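Local coordinates for viral protein F93 (Sulfolobus turreted icosahedral virus, PDB 2CO5) that probably binds DNA through a winged-helix fold, as a disulfide-linked homodimer of a virus that infects hyperthermophilic archaea, at residues H85-F88 with K89-C93. Numbering follows the deposited sequence.
Sequences HEFF and KKIVC
The CD1 methyl of I91 meets the ring of F87 at CZ, 3.6 Å away, with CE2 almost as near, while CG1 of the same isoleucine stands over one ring face, offset toward the rim. The first torsion of I91 (chi1 66°) sets CG1 between backbone N and carbonyl carbon, and an extended second torsion (chi2 157°) carries CD1 back toward F87. F88 adds a second apolar surface: its CD2 lies 4.3 Å from CG2 of V92, which sits at the ring edge, near its plane. The two phenylalanines also pack on each other, CD2 of F87 lying 3.9 Å above the centre of the F88 ring. Four successive i to i+4 backbone bonds set this spacing, closing with V92 N to F88 O at 2.8 Å; C93 N to K89 O (3.0 Å) continues the series as the chain leaves helical geometry. On the polar side, the extended K89 chain runs past H85, whose NE2 is 4.4 Å from CD of K89, while H85 ND1 is hydrogen-bonded to Y12. From the second subunit, its I40 packs on F87, its I9 on I91 and its V92 on F88; K90 NZ hydrogen-bonds to F38 O of that subunit, and I91 O accepts a hydrogen bond from its K16 NZ. The last two turns of helix 75-92 thus turn an apolar face to the dimer interface, with polar bonds beside it. C93 SG closes a disulfide with C93 of the second subunit, so a covalent link joins the two chains just beyond their packed helix ends, consistent with a dimer stabilised against heat.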
loop_
_atom_site.group_PDB
_atom_site.type_symbol
_atom_site.label_atom_id
_atom_site.label_comp_id
_atom_site.label_asym_id
_atom_site.label_seq_id
_atom_site.Cartn_x
_atom_site.Cartn_y
_atom_site.Cartn_z
ATOM N N HIS B 85 -1.734 -3.461 9.244
ATOM C CA HIS B 85 -0.567 -2.954 9.938
ATOM C C HIS B 85 0.592 -3.936 9.849
ATOM O O HIS B 85 1.738 -3.538 9.614
ATOM C CB HIS B 85 -0.889 -2.673 11.408
ATOM C CG HIS B 85 0.295 -2.219 12.198
ATOM N ND1 HIS B 85 1.067 -1.142 11.820
ATOM C CD2 HIS B 85 0.858 -2.709 13.328
ATOM C CE1 HIS B 85 2.051 -0.982 12.687
ATOM N NE2 HIS B 85 1.946 -1.920 13.611
ATOM N N GLU B 86 0.301 -5.214 10.051
ATOM C CA GLU B 86 1.341 -6.235 9.962
ATOM C C GLU B 86 1.845 -6.357 8.531
ATOM O O GLU B 86 3.043 -6.485 8.307
ATOM C CB GLU B 86 0.839 -7.588 10.472
ATOM C CG GLU B 86 0.577 -7.637 11.981
ATOM C CD GLU B 86 1.788 -7.257 12.816
ATOM O OE1 GLU B 86 2.870 -7.849 12.611
ATOM O OE2 GLU B 86 1.653 -6.364 13.682
ATOM N N PHE B 87 0.932 -6.296 7.564
ATOM C CA PHE B 87 1.313 -6.368 6.155
ATOM C C PHE B 87 2.285 -5.234 5.777
ATOM O O PHE B 87 3.378 -5.491 5.259
ATOM C CB PHE B 87 0.075 -6.330 5.254
ATOM C CG PHE B 87 0.400 -6.082 3.810
ATOM C CD1 PHE B 87 0.864 -7.114 3.004
ATOM C CD2 PHE B 87 0.276 -4.810 3.265
ATOM C CE1 PHE B 87 1.181 -6.888 1.674
ATOM C CE2 PHE B 87 0.586 -4.575 1.941
ATOM C CZ PHE B 87 1.042 -5.617 1.141
ATOM N N PHE B 88 1.887 -3.992 6.043
ATOM C CA PHE B 88 2.704 -2.826 5.673
ATOM C C PHE B 88 4.025 -2.767 6.434
ATOM O O PHE B 88 5.049 -2.383 5.879
ATOM C CB PHE B 88 1.921 -1.518 5.856
ATOM C CG PHE B 88 1.011 -1.189 4.694
ATOM C CD1 PHE B 88 -0.367 -1.238 4.830
ATOM C CD2 PHE B 88 1.542 -0.835 3.465
ATOM C CE1 PHE B 88 -1.196 -0.947 3.768
ATOM C CE2 PHE B 88 0.716 -0.541 2.394
ATOM C CZ PHE B 88 -0.662 -0.603 2.548
ATOM N N LYS B 89 4.010 -3.173 7.696
ATOM C CA LYS B 89 5.231 -3.242 8.482
ATOM C C LYS B 89 6.205 -4.228 7.833
ATOM O O LYS B 89 7.384 -3.925 7.677
ATOM C CB LYS B 89 4.908 -3.652 9.920
ATOM C CG LYS B 89 6.083 -3.612 10.873
ATOM C CD LYS B 89 5.645 -3.945 12.291
ATOM C CE LYS B 89 6.841 -4.116 13.213
ATOM N NZ LYS B 89 6.432 -4.323 14.630
ATOM N N LYS B 90 5.692 -5.391 7.428
ATOM C CA LYS B 90 6.499 -6.428 6.786
ATOM C C LYS B 90 7.132 -5.972 5.469
ATOM O O LYS B 90 8.288 -6.287 5.207
ATOM C CB LYS B 90 5.663 -7.699 6.554
ATOM C CG LYS B 90 6.372 -8.805 5.777
ATOM C CD LYS B 90 5.558 -10.106 5.751
ATOM C CE LYS B 90 4.258 -9.950 4.959
ATOM N NZ LYS B 90 3.622 -11.260 4.637
ATOM N N ILE B 91 6.388 -5.249 4.638
ATOM C CA ILE B 91 6.915 -4.868 3.319
ATOM C C ILE B 91 7.620 -3.509 3.281
ATOM O O ILE B 91 8.400 -3.253 2.370
ATOM C CB ILE B 91 5.841 -4.950 2.193
ATOM C CG1 ILE B 91 4.733 -3.917 2.387
ATOM C CG2 ILE B 91 5.265 -6.363 2.111
ATOM C CD1 ILE B 91 4.019 -3.577 1.091
ATOM N N VAL B 92 7.368 -2.649 4.263
ATOM C CA VAL B 92 7.967 -1.319 4.261
ATOM C C VAL B 92 9.096 -1.145 5.276
ATOM O O VAL B 92 10.124 -0.561 4.948
ATOM C CB VAL B 92 6.910 -0.225 4.498
ATOM C CG1 VAL B 92 7.570 1.157 4.563
ATOM C CG2 VAL B 92 5.832 -0.261 3.386
ATOM N N CYS B 93 8.906 -1.632 6.500
ATOM C CA CYS B 93 9.823 -1.320 7.597
ATOM C C CYS B 93 11.017 -2.255 7.661
ATOM O O CYS B 93 11.015 -3.332 7.063
ATOM C CB CYS B 93 9.084 -1.348 8.933
ATOM S SG CYS B 93 7.572 -0.374 8.939
#